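Member of s1p family of ribosomal proteins (Pyrococcus furiosus, PDB 5YH1) probably acts as an exonuclease on nucleic acids; this chain is its manganese-binding DHH-domain part. Local coordinates at residues L320-I324 with V434-K438; R325-V331 with P363-Y369. All coordinates share one frame; numbering follows the deposited sequence.

Interaction 1: residues L320-I324 with V434-K438; sequences LPNGI and VLKLK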
# COMPACT_ATOMS: atom_id res chain seq x y z
N LEU A 320 -15.12 -8.51 -40.26
CA LEU A 320 -15.15 -9.95 -40.48
C LEU A 320 -16.22 -10.27 -41.54
O LEU A 320 -17.10 -9.44 -41.78
CB LEU A 320 -15.48 -10.66 -39.16
CG LEU A 320 -14.59 -10.31 -37.95
CD1 LEU A 320 -15.07 -11.04 -36.71
CD2 LEU A 320 -13.15 -10.65 -38.25
N PRO A 321 -16.16 -11.47 -42.15
CA PRO A 321 -17.15 -11.88 -43.16
C PRO A 321 -18.61 -11.67 -42.73
O PRO A 321 -19.44 -11.30 -43.56
CB PRO A 321 -16.85 -13.36 -43.35
CG PRO A 321 -15.37 -13.46 -43.10
CD PRO A 321 -15.11 -12.50 -41.97
N ASN A 322 -18.91 -11.90 -41.46
CA ASN A 322 -20.28 -11.72 -40.98
C ASN A 322 -20.72 -10.26 -40.77
O ASN A 322 -21.87 -9.99 -40.41
CB ASN A 322 -20.53 -12.55 -39.72
CG ASN A 322 -19.56 -12.22 -38.59
OD1 ASN A 322 -18.82 -11.23 -38.64
ND2 ASN A 322 -19.56 -13.06 -37.55
N GLY A 323 -19.80 -9.32 -40.99
CA GLY A 323 -20.09 -7.90 -40.84
C GLY A 323 -19.63 -7.27 -39.54
O GLY A 323 -19.72 -6.06 -39.37
N ILE A 324 -19.10 -8.08 -38.62
CA ILE A 324 -18.64 -7.56 -37.34
C ILE A 324 -17.33 -6.82 -37.50
O ILE A 324 -16.42 -7.29 -38.17
CB ILE A 324 -18.49 -8.69 -36.30
CG1 ILE A 324 -19.88 -9.21 -35.94
CG2 ILE A 324 -17.75 -8.19 -35.06
CD1 ILE A 324 -19.87 -10.48 -35.11
N VAL A 434 -16.12 -15.37 -32.36
CA VAL A 434 -16.70 -14.14 -32.91
C VAL A 434 -16.95 -14.31 -34.41
O VAL A 434 -18.03 -13.95 -34.87
CB VAL A 434 -15.81 -12.91 -32.62
CG1 VAL A 434 -16.36 -11.67 -33.32
CG2 VAL A 434 -15.73 -12.65 -31.12
N LEU A 435 -15.98 -14.85 -35.14
CA LEU A 435 -16.15 -15.20 -36.56
C LEU A 435 -17.39 -16.06 -36.83
O LEU A 435 -18.06 -15.88 -37.83
CB LEU A 435 -14.94 -15.96 -37.10
CG LEU A 435 -13.79 -15.12 -37.65
CD1 LEU A 435 -12.51 -15.95 -37.67
CD2 LEU A 435 -14.12 -14.59 -39.03
N LYS A 436 -17.67 -17.00 -35.93
CA LYS A 436 -18.76 -17.96 -36.09
C LYS A 436 -20.15 -17.41 -35.75
O LYS A 436 -21.15 -18.07 -36.00
CB LYS A 436 -18.50 -19.21 -35.24
CG LYS A 436 -17.36 -20.07 -35.76
CD LYS A 436 -16.77 -20.99 -34.70
CE LYS A 436 -17.82 -21.81 -33.97
NZ LYS A 436 -17.20 -22.57 -32.85
N LEU A 437 -20.21 -16.22 -35.16
CA LEU A 437 -21.50 -15.62 -34.81
C LEU A 437 -22.32 -15.41 -36.09
O LEU A 437 -21.77 -15.12 -37.15
CB LEU A 437 -21.32 -14.30 -34.08
CG LEU A 437 -20.62 -14.32 -32.71
CD1 LEU A 437 -20.34 -12.91 -32.24
CD2 LEU A 437 -21.45 -15.08 -31.69
N LYS A 438 -23.63 -15.58 -35.97
CA LYS A 438 -24.53 -15.43 -37.10
C LYS A 438 -25.59 -14.38 -36.78
O LYS A 438 -26.06 -14.31 -35.65
CB LYS A 438 -25.18 -16.78 -37.43
CG LYS A 438 -24.34 -17.62 -38.39
CD LYS A 438 -24.29 -19.09 -38.00
CE LYS A 438 -25.66 -19.76 -38.03
NZ LYS A 438 -25.57 -21.18 -37.58
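Asn322 pushes its carboxamide against the C-terminal part of helix 423-435 and the residues that follow, and spends ND2 on two backbone carbonyls. One is Leu437 O, 3.0 Å from Asn322 ND2; the other is Val434 O, reached by ND2 at 3.2 Å through a more bent bond that uses a lone pair in the carbonyl plane. Both acceptors lie close to the amide plane, and Val434 O also receives Leu437 N, giving it two donors. With chi1 at 57°, CG sits between the backbone N and the carbonyl carbon, and a chi2 of 11° turns OD1 back on its own loop, where it accepts from Ile324 N at 3.2 Å, forming an Asx turn. This overlaps a type I beta turn from Leu320 to Gly323 and shapes the hairpin connection between the antiparallel strands 316-319 and 325-330, where Gly323 suits the positive phi. Leu435 starts away from the loop, but its branched end swings back, CD2 lying 3.7 Å from Pro321 CD and beside Leu320 CD2. Leu320 meets Val434 nearly at a right angle, CD1 to CG1 3.7 Å, while Ile324 CD1 reaches Leu437 CD1 at 3.8 Å.

Interaction 2: residues R325-V331 with P363-Y369; sequences RFNTIDV and PILTLAY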
# COMPACT_ATOMS: atom_id res chain seq x y z
N ARG A 325 -17.25 -5.62 -36.91
CA ARG A 325 -15.98 -4.89 -36.82
C ARG A 325 -15.29 -5.29 -35.51
O ARG A 325 -15.77 -4.96 -34.42
CB ARG A 325 -16.19 -3.38 -36.90
CG ARG A 325 -14.90 -2.57 -36.80
CD ARG A 325 -15.16 -1.08 -36.97
NE ARG A 325 -15.58 -0.77 -38.34
CZ ARG A 325 -14.76 -0.71 -39.38
NH1 ARG A 325 -13.46 -0.92 -39.23
NH2 ARG A 325 -15.26 -0.44 -40.58
N PHE A 326 -14.18 -6.01 -35.64
CA PHE A 326 -13.44 -6.55 -34.49
C PHE A 326 -12.14 -5.76 -34.31
O PHE A 326 -11.28 -5.76 -35.19
CB PHE A 326 -13.14 -8.03 -34.77
CG PHE A 326 -12.42 -8.76 -33.66
CD1 PHE A 326 -12.78 -8.60 -32.33
CD2 PHE A 326 -11.42 -9.67 -33.97
CE1 PHE A 326 -12.12 -9.31 -31.33
CE2 PHE A 326 -10.76 -10.38 -32.97
CZ PHE A 326 -11.12 -10.20 -31.65
N ASN A 327 -12.00 -5.08 -33.17
CA ASN A 327 -10.82 -4.27 -32.87
C ASN A 327 -9.99 -4.95 -31.77
O ASN A 327 -10.53 -5.39 -30.77
CB ASN A 327 -11.22 -2.89 -32.36
CG ASN A 327 -12.23 -2.19 -33.25
OD1 ASN A 327 -12.11 -2.20 -34.47
ND2 ASN A 327 -13.21 -1.55 -32.64
N THR A 328 -8.67 -4.99 -31.96
CA THR A 328 -7.78 -5.55 -30.94
C THR A 328 -6.65 -4.58 -30.64
O THR A 328 -6.15 -3.89 -31.54
CB THR A 328 -7.18 -6.89 -31.39
OG1 THR A 328 -6.45 -6.69 -32.60
CG2 THR A 328 -8.27 -7.92 -31.61
N ILE A 329 -6.27 -4.52 -29.37
CA ILE A 329 -5.19 -3.66 -28.92
C ILE A 329 -4.47 -4.30 -27.74
O ILE A 329 -5.09 -4.71 -26.76
CB ILE A 329 -5.70 -2.24 -28.57
CG1 ILE A 329 -4.58 -1.36 -27.99
CG2 ILE A 329 -6.87 -2.28 -27.61
CD1 ILE A 329 -3.48 -1.05 -28.98
N ASP A 330 -3.15 -4.38 -27.87
CA ASP A 330 -2.29 -4.88 -26.80
C ASP A 330 -1.97 -3.71 -25.87
O ASP A 330 -1.07 -2.91 -26.16
CB ASP A 330 -1.01 -5.45 -27.42
CG ASP A 330 -0.09 -6.09 -26.38
OD1 ASP A 330 -0.10 -5.66 -25.20
OD2 ASP A 330 0.65 -7.02 -26.78
N VAL A 331 -2.70 -3.62 -24.77
CA VAL A 331 -2.52 -2.53 -23.83
C VAL A 331 -1.36 -2.74 -22.84
O VAL A 331 -1.12 -1.88 -22.02
CB VAL A 331 -3.82 -2.17 -23.07
CG1 VAL A 331 -4.90 -1.75 -24.05
CG2 VAL A 331 -4.31 -3.33 -22.20
N PRO A 363 -22.16 -3.21 -35.63
CA PRO A 363 -21.63 -4.27 -34.77
C PRO A 363 -20.14 -4.11 -34.50
O PRO A 363 -19.31 -4.41 -35.38
CB PRO A 363 -21.91 -5.55 -35.57
CG PRO A 363 -21.87 -5.09 -37.00
CD PRO A 363 -22.44 -3.70 -37.00
N ILE A 364 -19.80 -3.60 -33.31
CA ILE A 364 -18.40 -3.33 -32.96
C ILE A 364 -18.00 -4.09 -31.71
O ILE A 364 -18.67 -4.00 -30.68
CB ILE A 364 -18.13 -1.83 -32.70
CG1 ILE A 364 -18.55 -0.98 -33.91
CG2 ILE A 364 -16.65 -1.61 -32.41
CD1 ILE A 364 -18.54 0.51 -33.65
N LEU A 365 -16.90 -4.82 -31.81
CA LEU A 365 -16.33 -5.57 -30.70
C LEU A 365 -14.89 -5.16 -30.49
O LEU A 365 -14.05 -5.36 -31.36
CB LEU A 365 -16.41 -7.07 -30.97
CG LEU A 365 -16.08 -7.98 -29.78
CD1 LEU A 365 -17.10 -7.84 -28.66
CD2 LEU A 365 -16.05 -9.43 -30.25
N THR A 366 -14.61 -4.60 -29.32
CA THR A 366 -13.28 -4.12 -28.98
C THR A 366 -12.67 -5.02 -27.91
O THR A 366 -13.24 -5.19 -26.84
CB THR A 366 -13.30 -2.66 -28.51
OG1 THR A 366 -13.74 -1.82 -29.59
CG2 THR A 366 -11.91 -2.20 -28.06
N LEU A 367 -11.53 -5.60 -28.23
CA LEU A 367 -10.82 -6.49 -27.31
C LEU A 367 -9.47 -5.87 -26.95
O LEU A 367 -8.59 -5.76 -27.80
CB LEU A 367 -10.61 -7.83 -28.00
CG LEU A 367 -9.73 -8.84 -27.25
CD1 LEU A 367 -10.51 -9.46 -26.11
CD2 LEU A 367 -9.26 -9.91 -28.23
N ALA A 368 -9.32 -5.48 -25.70
CA ALA A 368 -8.06 -4.91 -25.21
C ALA A 368 -7.39 -5.89 -24.27
O ALA A 368 -7.97 -6.22 -23.24
CB ALA A 368 -8.32 -3.60 -24.49
N TYR A 369 -6.18 -6.34 -24.59
CA TYR A 369 -5.55 -7.41 -23.82
C TYR A 369 -4.18 -7.06 -23.25
O TYR A 369 -3.42 -6.28 -23.82
CB TYR A 369 -5.46 -8.69 -24.65
CG TYR A 369 -4.65 -8.57 -25.91
CD1 TYR A 369 -3.27 -8.82 -25.91
CD2 TYR A 369 -5.24 -8.23 -27.12
CE1 TYR A 369 -2.52 -8.72 -27.07
CE2 TYR A 369 -4.50 -8.13 -28.29
CZ TYR A 369 -3.15 -8.37 -28.26
OH TYR A 369 -2.43 -8.27 -29.42
O HOH W 1 -3.76 -6.25 -31.41
O HOH W 2 0.41 -8.17 -29.12
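Tyr369 lays one face of its ring over the backbone of Asp330, whose CA stands 4.0 Å from the ring centroid and 15° off the normal, a CH-pi contact. A chi1 of 61° swings the ring across the neighbouring strand, and Asp330 CB also comes within 3.6 Å of Tyr369 CE1. The phenol OH is tied in by two waters: one joins it to Thr328 OG1, the other donates to Asp330 OD2, its oxygen 2.6 Å from OD2. Asp330 OD1 takes the backbone N atoms of Glu332 and Leu333 instead, fixing the turn beyond the strand. An alanine in place of Tyr369 would probably strip the cover from Asp330 and leave both waters without their shared hydroxyl.

The backbones run parallel and in register, with seven main-chain hydrogen bonds from Arg325 N to Pro363 O at one end to Val331 N to Tyr369 O at the other. On the face bearing Tyr369, Phe326 lies alongside Leu365 and Leu367, CZ reaching Leu367 CD2 at 3.9 Å. On the reverse face Asn327 ND2 donates to Thr366 OG1 at 3.1 Å, nearly straight and in its amide plane; Asn327 OD1 is held by Ser317 OG, and Thr366 OG1 also pairs with His351 ND1. Next to them Ile329 CG2 packs on the small Ala368 CB at 3.7 Å.

This pair belongs to a beta-alpha-beta crossover, in which helix 343-358 connects the strands and packs on the Asn327 face through Phe354, His351 and Ser347. Helix 423-435 lies against Phe326, Leu365 and Tyr369 on the other, while strands 316-319 and 373-378 flank the pair antiparallel within the mixed sheet.

Interaction 2 is nested within the loop that interaction 1 closes: Ile324 ends the first segment of one and Arg325 begins that of the other. Their centres lie about 14 Å apart, and they share an apolar boundary. Val434 CG2 comes 3.4 Å from Leu365 CD2, and Leu320 CD1 lies 4.1 Å from Phe326 CB, so the last helix links the hairpin loop to the sheet. Pro363 meets the same loop, its CG 3.3 Å from Gly323 O. Neither contact reaches the manganese held by Asp67, Asp137, His163 and Asp229. Both belong to the C-terminal mixed sheet and its helices, consistent with the DHHA1-like part of RecJ-like proteins.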